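Local coordinates for protein KLLA0B12012p (Kluyveromyces lactis, PDB 6Y3P) that belongs to the ATP-grasp superfamily, probably binds ATP, and forms the C-terminal domain of Pby1, a direct partner of the mRNA decapping enzyme Dcp2, at residues 18-23 / 361-366; 29-34 / 369-374; 218-223 / 352-357; 229-234 / 302-307. All coordinates share one frame; numbering follows the deposited sequence.

How the contacts relate
Helix 357-375 and the antiparallel sheet it lies on link contacts 1 to 3, and contact 4 adds helix 290-313 on the sheet's other face. Along the chain, 18-23 and 29-34 come first, then strand segments 218-223 and 229-234, helix segment 302-307, loop 352-357, and last 361-366 and 369-374. Contacts 1 and 2, with centres about 13 Å apart, both join helix 21-31 to helix 357-375. Contact 3, about 8 Å from contact 1 between centres, sets the loop before helix 357-375 on strand 215-224. Contact 4 lies about 15 Å from contact 3, on neighbouring strand 228-239 of the same sheet. The N-terminal region is thereby packed on helix 357-375, which lies on the C-terminal sheet.

Contact 1: residues 18-23 / 361-366; sequences EYIYGP and NLIDEL
Tyr-19 and Ile-363 meet where the loop before helix 21-31 comes up to helix 357-375, a seam between the N-terminal region, with its parallel sheet, and the C-terminal part of the ATP-grasp fold. A type I beta turn from Glu-18 to Tyr-21 brings the chain into the first helix and places Tyr-19 beside the second. The tyrosine stands with CG anti to its own N (chi1 -171°), a setting that carries one rim of the ring across to Ile-363. The two branches of the isoleucine use that rim differently. CG1 lies in the ring plane at its edge, 3.9 Å from Tyr-19 CE2, whereas Ile-363 CG2 comes in obliquely and reaches the same CE2 atom at 3.8 Å. Ile-363 CG2 is also the branch nearest Ile-20, with CG2 to CG2 at 4.3 Å, a looser touch; the end of the Ile-20 side chain leads away from the helix segment, and the residue also packs on Phe-352 and Phe-367. Next to Ile-363 in the helix, Asp-364 lies nearly perpendicular to the Pro-23 side chain. The carboxylate is claimed mainly by Arg-26 of the first helix, which forms a salt bridge with OD1; the proline, with no donor in its ring, offers only a carbon flank. Asp-364 OD1 rests against two carbons of the pyrrolidine ring, 3.4 Å from Pro-23 CG and 3.6 Å from Pro-23 CB.

Contact 2: residues 29-34 / 369-374; sequences RKHLPN and DVVSIC
His-31 turns one face of its imidazole onto the CB of Ser-372, which sits almost exactly over the middle of the ring. This CH-pi contact places Ser-372 CB 3.5 Å from the centroid of the His-31 ring, only 7° off the ring normal. The opposite face is partly covered by Lys-30 CG, which lies toward the rim. The hydroxyl of Ser-372 is engaged elsewhere: chi1 of 64° swings OG back to the carbonyl O of Asp-368, one turn earlier in helix 357-375, and leaves the methylene to meet the ring. At the ring edge, near its plane, stands Val-371 CG1, a methyl that also meets Leu-32 CD1 at 3.6 Å. This helix-helix packing at the end of helix 21-31, where Leu-32 first leaves helical angles, joins the N-terminal region to the C-terminal part of the ATP-grasp fold. An alanine at His-31 is likely to leave the Ser-372 methylene without its aromatic cover and to take from Asp-368 the weak hydrogen bond it has with NE2. The contact is apolar at its centre, while two polar groups beside it turn to Asp-368: the serine hydroxyl to its carbonyl O, and His-31 NE2, weakly, to its carboxylate.

Contact 3: residues 218-223 / 352-357; sequences RCYVTC and FKQTGD
Tyr-220 sends its ring from strand 215-224 over to Phe-352, and the contact can be read outward along that one side chain. CB already points toward the loop, and with CG anti to the carbonyl carbon (chi1 -60°) the ring continues in that direction. The first ring atom to touch is CD1, 3.6 Å from Phe-352 CE1. Next comes Tyr-220 CE1, which makes the closest approach, 3.5 Å to Phe-352 CE1, and also borders Phe-352 CD1. Further out, Tyr-220 CZ lies 3.9 Å from Phe-352 CD1. The two side chains run antiparallel alongside one another with their ring planes at 35°, an oblique pair whose centroids are 5.1 Å apart. This is the place in the ATP-grasp fold where the loop after strand 341-347, on its way to helix 357-375, folds back over the antiparallel sheet; Phe-352 touches Thr-328 of the next strand and makes an edge-to-face pair with Phe-367 of that helix. A serine in place of Tyr-220 would probably open a gap beside Phe-352, which would lose its aromatic neighbour on the strand and could turn more freely. At the tip, Tyr-220 OH lies 3.7 Å from Gln-354 NE2, the ring and amide planes being 62° apart, while that NE2 gives a weak, bent hydrogen bond to the carbonyl O of Phe-352.

Contact 4: residues 229-234 / 302-307; sequences VFVYDR and EAVSEL
Val-231 of strand 228-239 and Val-304 of helix 290-313 face each other with their CA atoms 7.9 Å apart, a spacing that leaves room for two side chains between strand and helix. Val-229 and Val-231, two residues apart, both direct CB toward the helix. Val-304 answers with a single methyl: its CG1 lies 3.6 Å from Val-229 CG1 and equally 3.6 Å from Val-231 CG2. CB of Val-304 points toward the strand, and with CG1 anti to N (chi1 165°) that methyl falls between the two strand valines. The approaches differ: Val-231 and Val-304 come tip to tip, whereas Val-229 meets the helix valine at a slant. Val-304 CG2 adds a looser touch, 3.9 Å from Val-231 CG2. Val-221 of the neighbouring strand packs on both Val-229 and Val-304, which extends the cluster of valines; Cys-219 borders Val-231 as well. Phe-230 points away from helix 290-313, and both it and Tyr-232 pack on helix 357-375, where the Tyr-232 hydroxyl is hydrogen-bonded to the carbonyl O of Leu-362. The antiparallel sheet thus carries helix 290-313 on one face and helix 357-375 on the other, a helix-sheet-helix layering consistent with the C-terminal subdomain of ATP-grasp enzymes.

Contact 1: residues 18-23 / 361-366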
loop_
_atom_site.group_PDB
_atom_site.type_symbol
_atom_site.label_atom_id
_atom_site.label_comp_id
_atom_site.label_asym_id
_atom_site.label_seq_id
_atom_site.Cartn_x
_atom_site.Cartn_y
_atom_site.Cartn_z
ATOM N N GLU A 18 -17.954 9.252 -9.477
ATOM C CA GLU A 18 -16.930 8.293 -9.047
ATOM C C GLU A 18 -17.276 6.845 -9.394
ATOM O O GLU A 18 -18.427 6.406 -9.253
ATOM C CB GLU A 18 -16.579 8.439 -7.557
ATOM C CG GLU A 18 -15.416 9.383 -7.288
ATOM C CD GLU A 18 -15.088 9.644 -5.825
ATOM O OE1 GLU A 18 -15.063 8.680 -5.018
ATOM O OE2 GLU A 18 -14.799 10.818 -5.499
ATOM N N TYR A 19 -16.252 6.116 -9.856
ATOM C CA TYR A 19 -16.279 4.712 -10.279
ATOM C C TYR A 19 -16.988 3.761 -9.290
ATOM O O TYR A 19 -17.749 2.886 -9.718
ATOM C CB TYR A 19 -14.823 4.243 -10.549
ATOM C CG TYR A 19 -14.711 2.883 -11.204
ATOM C CD1 TYR A 19 -14.962 2.720 -12.564
ATOM C CD2 TYR A 19 -14.340 1.759 -10.466
ATOM C CE1 TYR A 19 -14.882 1.467 -13.166
ATOM C CE2 TYR A 19 -14.253 0.501 -11.059
ATOM C CZ TYR A 19 -14.515 0.362 -12.414
ATOM O OH TYR A 19 -14.424 -0.870 -13.009
ATOM N N ILE A 20 -16.751 3.955 -7.975
ATOM C CA ILE A 20 -17.272 3.091 -6.898
ATOM C C ILE A 20 -18.717 3.397 -6.429
ATOM O O ILE A 20 -19.242 2.623 -5.622
ATOM C CB ILE A 20 -16.277 3.097 -5.705
ATOM C CG1 ILE A 20 -16.114 4.525 -5.085
ATOM C CG2 ILE A 20 -14.923 2.539 -6.172
ATOM C CD1 ILE A 20 -15.427 4.577 -3.719
ATOM N N TYR A 21 -19.359 4.489 -6.927
ATOM C CA TYR A 21 -20.714 4.899 -6.517
ATOM C C TYR A 21 -21.797 3.829 -6.805
ATOM O O TYR A 21 -22.488 3.412 -5.871
ATOM C CB TYR A 21 -21.094 6.273 -7.100
ATOM C CG TYR A 21 -22.467 6.754 -6.671
ATOM C CD1 TYR A 21 -22.635 7.508 -5.513
ATOM C CD2 TYR A 21 -23.596 6.464 -7.431
ATOM C CE1 TYR A 21 -23.900 7.933 -5.106
ATOM C CE2 TYR A 21 -24.861 6.891 -7.041
ATOM C CZ TYR A 21 -25.009 7.639 -5.888
ATOM O OH TYR A 21 -26.271 8.060 -5.534
ATOM N N GLY A 22 -21.941 3.430 -8.075
ATOM C CA GLY A 22 -22.868 2.390 -8.515
ATOM C C GLY A 22 -22.677 1.109 -7.721
ATOM O O GLY A 22 -23.630 0.669 -7.057
ATOM N N PRO A 23 -21.423 0.543 -7.698
ATOM C CA PRO A 23 -21.152 -0.651 -6.870
ATOM C C PRO A 23 -21.577 -0.522 -5.402
ATOM O O PRO A 23 -22.232 -1.439 -4.893
ATOM C CB PRO A 23 -19.630 -0.819 -6.984
ATOM C CG PRO A 23 -19.297 -0.219 -8.284
ATOM C CD PRO A 23 -20.203 0.953 -8.431
ATOM N N ASN A 361 -16.162 -6.172 -12.498
ATOM C CA ASN A 361 -16.633 -7.359 -11.781
ATOM C C ASN A 361 -15.791 -7.501 -10.505
ATOM O O ASN A 361 -16.332 -7.728 -9.415
ATOM C CB ASN A 361 -16.457 -8.604 -12.667
ATOM C CG ASN A 361 -17.002 -9.904 -12.093
ATOM O OD1 ASN A 361 -16.470 -10.480 -11.135
ATOM N ND2 ASN A 361 -18.023 -10.450 -12.730
ATOM N N LEU A 362 -14.473 -7.314 -10.652
ATOM C CA LEU A 362 -13.515 -7.376 -9.558
ATOM C C LEU A 362 -13.859 -6.351 -8.456
ATOM O O LEU A 362 -13.839 -6.710 -7.280
ATOM C CB LEU A 362 -12.081 -7.168 -10.105
ATOM C CG LEU A 362 -10.938 -7.390 -9.122
ATOM C CD1 LEU A 362 -9.717 -7.949 -9.812
ATOM C CD2 LEU A 362 -10.603 -6.108 -8.349
ATOM N N ILE A 363 -14.188 -5.096 -8.849
ATOM C CA ILE A 363 -14.497 -4.002 -7.924
ATOM C C ILE A 363 -15.902 -4.197 -7.308
ATOM O O ILE A 363 -16.082 -3.889 -6.121
ATOM C CB ILE A 363 -14.249 -2.617 -8.608
ATOM C CG1 ILE A 363 -12.743 -2.366 -8.855
ATOM C CG2 ILE A 363 -14.899 -1.426 -7.897
ATOM C CD1 ILE A 363 -11.837 -2.232 -7.588
ATOM N N ASP A 364 -16.868 -4.768 -8.093
ATOM C CA ASP A 364 -18.236 -5.069 -7.630
ATOM C C ASP A 364 -18.227 -6.097 -6.498
ATOM O O ASP A 364 -18.968 -5.959 -5.533
ATOM C CB ASP A 364 -19.086 -5.618 -8.781
ATOM C CG ASP A 364 -19.662 -4.594 -9.731
ATOM O OD1 ASP A 364 -19.383 -3.388 -9.547
ATOM O OD2 ASP A 364 -20.407 -4.998 -10.657
ATOM N N GLU A 365 -17.383 -7.119 -6.619
ATOM C CA GLU A 365 -17.261 -8.184 -5.636
ATOM C C GLU A 365 -16.528 -7.670 -4.403
ATOM O O GLU A 365 -16.790 -8.149 -3.300
ATOM C CB GLU A 365 -16.529 -9.383 -6.260
ATOM C CG GLU A 365 -16.439 -10.578 -5.327
ATOM C CD GLU A 365 -15.599 -11.747 -5.787
ATOM O OE1 GLU A 365 -15.525 -11.988 -7.014
ATOM O OE2 GLU A 365 -15.058 -12.455 -4.909
ATOM N N LEU A 366 -15.622 -6.687 -4.586
ATOM C CA LEU A 366 -14.883 -6.101 -3.479
ATOM C C LEU A 366 -15.840 -5.372 -2.538
ATOM O O LEU A 366 -15.817 -5.643 -1.331
ATOM C CB LEU A 366 -13.757 -5.161 -3.975
ATOM C CG LEU A 366 -13.183 -4.113 -2.974
ATOM C CD1 LEU A 366 -12.471 -4.759 -1.793
ATOM C CD2 LEU A 366 -12.277 -3.138 -3.672
#

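Contact 2: residues 29-34 / 369-374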
loop_
_atom_site.group_PDB
_atom_site.type_symbol
_atom_site.label_atom_id
_atom_site.label_comp_id
_atom_site.label_asym_id
_atom_site.label_seq_id
_atom_site.Cartn_x
_atom_site.Cartn_y
_atom_site.Cartn_z
ATOM N N ARG A 29 -27.963 -1.651 -1.116
ATOM C CA ARG A 29 -29.309 -2.128 -1.459
ATOM C C ARG A 29 -29.485 -3.611 -1.114
ATOM O O ARG A 29 -30.474 -3.989 -0.469
ATOM C CB ARG A 29 -29.571 -1.935 -2.974
ATOM C CG ARG A 29 -30.677 -0.939 -3.327
ATOM C CD ARG A 29 -32.085 -1.539 -3.308
ATOM N NE ARG A 29 -32.380 -2.356 -4.492
ATOM C CZ ARG A 29 -33.572 -2.882 -4.772
ATOM N NH1 ARG A 29 -34.605 -2.674 -3.963
ATOM N NH2 ARG A 29 -33.739 -3.614 -5.865
ATOM N N LYS A 30 -28.520 -4.442 -1.548
ATOM C CA LYS A 30 -28.525 -5.894 -1.400
ATOM C C LYS A 30 -28.341 -6.403 0.035
ATOM O O LYS A 30 -29.116 -7.260 0.469
ATOM C CB LYS A 30 -27.474 -6.507 -2.331
ATOM C CG LYS A 30 -27.608 -8.008 -2.553
ATOM C CD LYS A 30 -26.363 -8.616 -3.203
ATOM C CE LYS A 30 -26.413 -8.584 -4.710
ATOM N NZ LYS A 30 -25.236 -9.265 -5.311
ATOM N N HIS A 31 -27.324 -5.906 0.760
ATOM C CA HIS A 31 -26.990 -6.425 2.087
ATOM C C HIS A 31 -27.540 -5.619 3.257
ATOM O O HIS A 31 -27.516 -6.111 4.391
ATOM C CB HIS A 31 -25.472 -6.625 2.228
ATOM C CG HIS A 31 -24.888 -7.447 1.133
ATOM N ND1 HIS A 31 -25.274 -8.762 0.932
ATOM C CD2 HIS A 31 -23.970 -7.114 0.200
ATOM C CE1 HIS A 31 -24.590 -9.181 -0.116
ATOM N NE2 HIS A 31 -23.793 -8.226 -0.591
ATOM N N LEU A 32 -28.034 -4.396 3.000
ATOM C CA LEU A 32 -28.673 -3.568 4.036
ATOM C C LEU A 32 -29.960 -2.955 3.430
ATOM O O LEU A 32 -30.071 -1.728 3.312
ATOM C CB LEU A 32 -27.704 -2.511 4.607
ATOM C CG LEU A 32 -26.680 -3.017 5.620
ATOM C CD1 LEU A 32 -25.312 -3.023 5.038
ATOM C CD2 LEU A 32 -26.612 -2.139 6.803
ATOM N N PRO A 33 -30.937 -3.791 2.985
ATOM C CA PRO A 33 -32.149 -3.227 2.354
ATOM C C PRO A 33 -33.017 -2.342 3.255
ATOM O O PRO A 33 -33.708 -1.461 2.743
ATOM C CB PRO A 33 -32.909 -4.469 1.864
ATOM C CG PRO A 33 -32.442 -5.576 2.745
ATOM C CD PRO A 33 -31.000 -5.271 3.025
ATOM N N ASN A 34 -32.962 -2.564 4.581
ATOM C CA ASN A 34 -33.757 -1.831 5.573
ATOM C C ASN A 34 -33.116 -0.520 6.045
ATOM O O ASN A 34 -33.753 0.243 6.783
ATOM C CB ASN A 34 -34.120 -2.733 6.759
ATOM C CG ASN A 34 -35.076 -3.834 6.376
ATOM O OD1 ASN A 34 -36.200 -3.588 5.932
ATOM N ND2 ASN A 34 -34.644 -5.071 6.517
ATOM N N ASP A 369 -18.336 -7.576 -0.591
ATOM C CA ASP A 369 -17.712 -8.186 0.576
ATOM C C ASP A 369 -17.543 -7.217 1.713
ATOM O O ASP A 369 -17.806 -7.587 2.856
ATOM C CB ASP A 369 -16.365 -8.803 0.201
ATOM C CG ASP A 369 -16.451 -9.967 -0.781
ATOM O OD1 ASP A 369 -17.520 -10.623 -0.840
ATOM O OD2 ASP A 369 -15.441 -10.229 -1.488
ATOM N N VAL A 370 -17.134 -5.965 1.404
ATOM C CA VAL A 370 -16.917 -4.913 2.395
ATOM C C VAL A 370 -18.226 -4.614 3.110
ATOM O O VAL A 370 -18.271 -4.626 4.336
ATOM C CB VAL A 370 -16.266 -3.642 1.768
ATOM C CG1 VAL A 370 -16.328 -2.450 2.725
ATOM C CG2 VAL A 370 -14.823 -3.918 1.352
ATOM N N VAL A 371 -19.298 -4.417 2.342
ATOM C CA VAL A 371 -20.623 -4.136 2.887
ATOM C C VAL A 371 -21.218 -5.355 3.632
ATOM O O VAL A 371 -21.660 -5.194 4.766
ATOM C CB VAL A 371 -21.558 -3.560 1.796
ATOM C CG1 VAL A 371 -22.990 -3.425 2.293
ATOM C CG2 VAL A 371 -21.030 -2.215 1.283
ATOM N N SER A 372 -21.179 -6.560 3.033
ATOM C CA SER A 372 -21.761 -7.762 3.639
ATOM C C SER A 372 -21.023 -8.316 4.868
ATOM O O SER A 372 -21.639 -9.067 5.641
ATOM C CB SER A 372 -21.915 -8.865 2.596
ATOM O OG SER A 372 -20.661 -9.294 2.083
ATOM N N ILE A 373 -19.708 -7.987 5.033
ATOM C CA ILE A 373 -18.879 -8.539 6.121
ATOM C C ILE A 373 -18.477 -7.492 7.169
ATOM O O ILE A 373 -18.458 -7.792 8.368
ATOM C CB ILE A 373 -17.647 -9.296 5.513
ATOM C CG1 ILE A 373 -18.131 -10.520 4.694
ATOM C CG2 ILE A 373 -16.597 -9.706 6.593
ATOM C CD1 ILE A 373 -17.155 -11.086 3.719
ATOM N N CYS A 374 -18.132 -6.288 6.721
ATOM C CA CYS A 374 -17.669 -5.218 7.610
ATOM C C CYS A 374 -18.770 -4.222 8.008
ATOM O O CYS A 374 -18.835 -3.813 9.176
ATOM C CB CYS A 374 -16.467 -4.507 6.990
ATOM S SG CYS A 374 -15.126 -5.613 6.459
#

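Contact 3: residues 218-223 / 352-357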
loop_
_atom_site.group_PDB
_atom_site.type_symbol
_atom_site.label_atom_id
_atom_site.label_comp_id
_atom_site.label_asym_id
_atom_site.label_seq_id
_atom_site.Cartn_x
_atom_site.Cartn_y
_atom_site.Cartn_z
ATOM N N ARG A 218 -1.226 -4.571 -6.914
ATOM C CA ARG A 218 -2.074 -3.717 -6.103
ATOM C C ARG A 218 -3.037 -4.696 -5.406
ATOM O O ARG A 218 -3.852 -5.359 -6.058
ATOM C CB ARG A 218 -2.838 -2.688 -6.967
ATOM C CG ARG A 218 -3.869 -1.829 -6.192
ATOM C CD ARG A 218 -3.242 -1.175 -4.976
ATOM N NE ARG A 218 -3.507 0.260 -4.877
ATOM C CZ ARG A 218 -2.868 1.207 -5.559
ATOM N NH1 ARG A 218 -3.167 2.486 -5.367
ATOM N NH2 ARG A 218 -1.948 0.880 -6.460
ATOM N N CYS A 219 -2.902 -4.806 -4.088
ATOM C CA CYS A 219 -3.729 -5.659 -3.253
ATOM C C CYS A 219 -4.644 -4.762 -2.361
ATOM O O CYS A 219 -4.133 -3.906 -1.628
ATOM C CB CYS A 219 -2.821 -6.567 -2.421
ATOM S SG CYS A 219 -3.692 -7.642 -1.253
ATOM N N TYR A 220 -5.992 -4.905 -2.472
ATOM C CA TYR A 220 -6.900 -4.141 -1.595
ATOM C C TYR A 220 -7.048 -4.858 -0.268
ATOM O O TYR A 220 -7.363 -6.043 -0.231
ATOM C CB TYR A 220 -8.263 -3.883 -2.231
ATOM C CG TYR A 220 -8.128 -3.089 -3.507
ATOM C CD1 TYR A 220 -7.723 -1.755 -3.481
ATOM C CD2 TYR A 220 -8.355 -3.681 -4.748
ATOM C CE1 TYR A 220 -7.565 -1.022 -4.656
ATOM C CE2 TYR A 220 -8.209 -2.956 -5.933
ATOM C CZ TYR A 220 -7.829 -1.620 -5.880
ATOM O OH TYR A 220 -7.681 -0.885 -7.022
ATOM N N VAL A 221 -6.759 -4.146 0.813
ATOM C CA VAL A 221 -6.775 -4.658 2.167
ATOM C C VAL A 221 -7.792 -3.852 2.952
ATOM O O VAL A 221 -7.685 -2.633 2.991
ATOM C CB VAL A 221 -5.362 -4.578 2.788
ATOM C CG1 VAL A 221 -5.368 -5.061 4.242
ATOM C CG2 VAL A 221 -4.352 -5.365 1.963
ATOM N N THR A 222 -8.786 -4.521 3.561
ATOM C CA THR A 222 -9.807 -3.836 4.348
ATOM C C THR A 222 -9.615 -4.123 5.812
ATOM O O THR A 222 -9.581 -5.275 6.223
ATOM C CB THR A 222 -11.250 -4.157 3.861
ATOM O OG1 THR A 222 -11.339 -3.961 2.457
ATOM C CG2 THR A 222 -12.316 -3.310 4.549
ATOM N N CYS A 223 -9.460 -3.070 6.589
ATOM C CA CYS A 223 -9.423 -3.130 8.045
ATOM C C CYS A 223 -10.795 -2.816 8.490
ATOM O O CYS A 223 -11.361 -1.845 8.018
ATOM C CB CYS A 223 -8.435 -2.127 8.623
ATOM S SG CYS A 223 -6.734 -2.678 8.529
ATOM N N PHE A 352 -9.720 3.533 -7.355
ATOM C CA PHE A 352 -10.327 2.265 -7.726
ATOM C C PHE A 352 -10.725 2.274 -9.212
ATOM O O PHE A 352 -11.052 1.212 -9.736
ATOM C CB PHE A 352 -11.559 1.970 -6.845
ATOM C CG PHE A 352 -11.280 1.798 -5.367
ATOM C CD1 PHE A 352 -10.820 0.582 -4.864
ATOM C CD2 PHE A 352 -11.512 2.839 -4.472
ATOM C CE1 PHE A 352 -10.565 0.426 -3.497
ATOM C CE2 PHE A 352 -11.238 2.686 -3.111
ATOM C CZ PHE A 352 -10.776 1.482 -2.631
ATOM N N LYS A 353 -10.698 3.458 -9.886
ATOM C CA LYS A 353 -11.102 3.584 -11.298
ATOM C C LYS A 353 -10.321 2.666 -12.276
ATOM O O LYS A 353 -9.089 2.703 -12.318
ATOM C CB LYS A 353 -11.071 5.043 -11.791
ATOM C CG LYS A 353 -11.950 5.222 -13.026
ATOM C CD LYS A 353 -11.740 6.520 -13.775
ATOM C CE LYS A 353 -11.851 6.352 -15.284
ATOM N NZ LYS A 353 -12.958 5.448 -15.729
ATOM N N GLN A 354 -11.083 1.845 -13.043
ATOM C CA GLN A 354 -10.604 0.880 -14.050
ATOM C C GLN A 354 -11.462 0.943 -15.332
ATOM O O GLN A 354 -12.467 1.658 -15.394
ATOM C CB GLN A 354 -10.622 -0.593 -13.519
ATOM C CG GLN A 354 -10.101 -0.877 -12.099
ATOM C CD GLN A 354 -8.653 -0.507 -11.831
ATOM O OE1 GLN A 354 -7.799 -0.482 -12.728
ATOM N NE2 GLN A 354 -8.349 -0.229 -10.561
ATOM N N THR A 355 -11.062 0.177 -16.347
ATOM C CA THR A 355 -11.790 0.082 -17.605
ATOM C C THR A 355 -11.978 -1.397 -17.920
ATOM O O THR A 355 -11.120 -2.224 -17.569
ATOM C CB THR A 355 -11.134 0.972 -18.700
ATOM O OG1 THR A 355 -12.156 1.671 -19.413
ATOM C CG2 THR A 355 -10.195 0.205 -19.659
ATOM N N GLY A 356 -13.117 -1.722 -18.521
ATOM C CA GLY A 356 -13.434 -3.100 -18.864
ATOM C C GLY A 356 -14.417 -3.739 -17.912
ATOM O O GLY A 356 -14.635 -3.237 -16.809
ATOM N N ASP A 357 -15.023 -4.849 -18.349
ATOM C CA ASP A 357 -16.044 -5.604 -17.623
ATOM C C ASP A 357 -15.466 -6.464 -16.540
ATOM O O ASP A 357 -16.059 -6.555 -15.460
ATOM C CB ASP A 357 -16.834 -6.496 -18.595
ATOM C CG ASP A 357 -17.816 -5.729 -19.433
ATOM O OD1 ASP A 357 -18.956 -5.527 -18.967
ATOM O OD2 ASP A 357 -17.435 -5.301 -20.547
#

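Contact 4: residues 229-234 / 302-307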
loop_
_atom_site.group_PDB
_atom_site.type_symbol
_atom_site.label_atom_id
_atom_site.label_comp_id
_atom_site.label_asym_id
_atom_site.label_seq_id
_atom_site.Cartn_x
_atom_site.Cartn_y
_atom_site.Cartn_z
ATOM N N VAL A 229 -8.566 -7.758 9.898
ATOM C CA VAL A 229 -7.844 -7.425 8.672
ATOM C C VAL A 229 -8.234 -8.415 7.596
ATOM O O VAL A 229 -8.147 -9.622 7.805
ATOM C CB VAL A 229 -6.312 -7.294 8.831
ATOM C CG1 VAL A 229 -5.695 -6.736 7.542
ATOM C CG2 VAL A 229 -5.936 -6.418 10.032
ATOM N N PHE A 230 -8.717 -7.891 6.465
ATOM C CA PHE A 230 -9.210 -8.688 5.367
ATOM C C PHE A 230 -8.458 -8.367 4.105
ATOM O O PHE A 230 -8.383 -7.207 3.690
ATOM C CB PHE A 230 -10.700 -8.426 5.152
ATOM C CG PHE A 230 -11.584 -8.799 6.313
ATOM C CD1 PHE A 230 -12.081 -10.090 6.441
ATOM C CD2 PHE A 230 -11.940 -7.854 7.267
ATOM C CE1 PHE A 230 -12.908 -10.430 7.503
ATOM C CE2 PHE A 230 -12.775 -8.195 8.322
ATOM C CZ PHE A 230 -13.247 -9.483 8.438
ATOM N N VAL A 231 -7.880 -9.396 3.501
ATOM C CA VAL A 231 -7.175 -9.255 2.236
ATOM C C VAL A 231 -8.115 -9.746 1.134
ATOM O O VAL A 231 -8.729 -10.803 1.249
ATOM C CB VAL A 231 -5.818 -9.993 2.253
ATOM C CG1 VAL A 231 -5.186 -10.037 0.871
ATOM C CG2 VAL A 231 -4.857 -9.366 3.260
ATOM N N TYR A 232 -8.267 -8.934 0.099
ATOM C CA TYR A 232 -9.056 -9.243 -1.084
ATOM C C TYR A 232 -8.136 -10.010 -2.069
ATOM O O TYR A 232 -7.139 -9.459 -2.550
ATOM C CB TYR A 232 -9.617 -7.945 -1.703
ATOM C CG TYR A 232 -10.589 -8.206 -2.828
ATOM C CD1 TYR A 232 -11.606 -9.155 -2.695
ATOM C CD2 TYR A 232 -10.510 -7.499 -4.018
ATOM C CE1 TYR A 232 -12.497 -9.415 -3.737
ATOM C CE2 TYR A 232 -11.403 -7.741 -5.063
ATOM C CZ TYR A 232 -12.395 -8.699 -4.915
ATOM O OH TYR A 232 -13.282 -8.917 -5.933
ATOM N N ASP A 233 -8.450 -11.295 -2.306
ATOM C CA ASP A 233 -7.647 -12.207 -3.134
ATOM C C ASP A 233 -7.717 -11.978 -4.645
ATOM O O ASP A 233 -6.965 -12.622 -5.361
ATOM C CB ASP A 233 -7.955 -13.684 -2.816
ATOM C CG ASP A 233 -7.116 -14.220 -1.666
ATOM O OD1 ASP A 233 -6.237 -13.471 -1.170
ATOM O OD2 ASP A 233 -7.335 -15.384 -1.265
ATOM N N ARG A 234 -8.587 -11.087 -5.124
ATOM C CA ARG A 234 -8.648 -10.760 -6.544
ATOM C C ARG A 234 -7.787 -9.504 -6.674
ATOM O O ARG A 234 -8.247 -8.391 -6.410
ATOM C CB ARG A 234 -10.093 -10.541 -6.995
ATOM C CG ARG A 234 -10.982 -11.800 -6.815
ATOM C CD ARG A 234 -12.326 -11.673 -7.537
ATOM N NE ARG A 234 -12.152 -11.494 -8.982
ATOM C CZ ARG A 234 -13.095 -11.071 -9.812
ATOM N NH1 ARG A 234 -14.314 -10.798 -9.359
ATOM N NH2 ARG A 234 -12.833 -10.931 -11.107
ATOM N N GLU A 302 0.622 -13.155 4.831
ATOM C CA GLU A 302 1.554 -13.147 5.934
ATOM C C GLU A 302 2.114 -11.761 6.213
ATOM O O GLU A 302 2.159 -11.346 7.371
ATOM C CB GLU A 302 2.655 -14.188 5.697
ATOM C CG GLU A 302 3.331 -14.669 6.963
ATOM C CD GLU A 302 2.454 -15.025 8.155
ATOM O OE1 GLU A 302 1.324 -15.537 7.969
ATOM O OE2 GLU A 302 2.928 -14.806 9.291
ATOM N N ALA A 303 2.490 -11.032 5.146
ATOM C CA ALA A 303 3.077 -9.693 5.215
ATOM C C ALA A 303 2.103 -8.635 5.749
ATOM O O ALA A 303 2.499 -7.795 6.573
ATOM C CB ALA A 303 3.645 -9.293 3.865
ATOM N N VAL A 304 0.822 -8.712 5.307
ATOM C CA VAL A 304 -0.273 -7.843 5.740
ATOM C C VAL A 304 -0.538 -8.042 7.269
ATOM O O VAL A 304 -0.607 -7.071 8.013
ATOM C CB VAL A 304 -1.556 -8.073 4.872
ATOM C CG1 VAL A 304 -2.773 -7.454 5.529
ATOM C CG2 VAL A 304 -1.389 -7.518 3.447
ATOM N N SER A 305 -0.674 -9.306 7.706
ATOM C CA SER A 305 -0.922 -9.740 9.096
ATOM C C SER A 305 0.187 -9.232 10.033
ATOM O O SER A 305 -0.097 -8.656 11.075
ATOM C CB SER A 305 -1.006 -11.267 9.151
ATOM O OG SER A 305 -1.101 -11.722 10.489
ATOM N N GLU A 306 1.450 -9.438 9.627
ATOM C CA GLU A 306 2.664 -9.026 10.332
ATOM C C GLU A 306 2.737 -7.516 10.428
ATOM O O GLU A 306 3.053 -6.994 11.501
ATOM C CB GLU A 306 3.903 -9.588 9.612
ATOM C CG GLU A 306 4.112 -11.079 9.804
ATOM C CD GLU A 306 4.308 -11.465 11.255
ATOM O OE1 GLU A 306 5.321 -11.019 11.838
ATOM O OE2 GLU A 306 3.400 -12.106 11.837
ATOM N N LEU A 307 2.383 -6.807 9.339
ATOM C CA LEU A 307 2.387 -5.339 9.329
ATOM C C LEU A 307 1.390 -4.759 10.302
ATOM O O LEU A 307 1.721 -3.821 11.029
ATOM C CB LEU A 307 2.211 -4.756 7.913
ATOM C CG LEU A 307 2.272 -3.226 7.780
ATOM C CD1 LEU A 307 3.539 -2.653 8.453
ATOM C CD2 LEU A 307 2.255 -2.817 6.358
#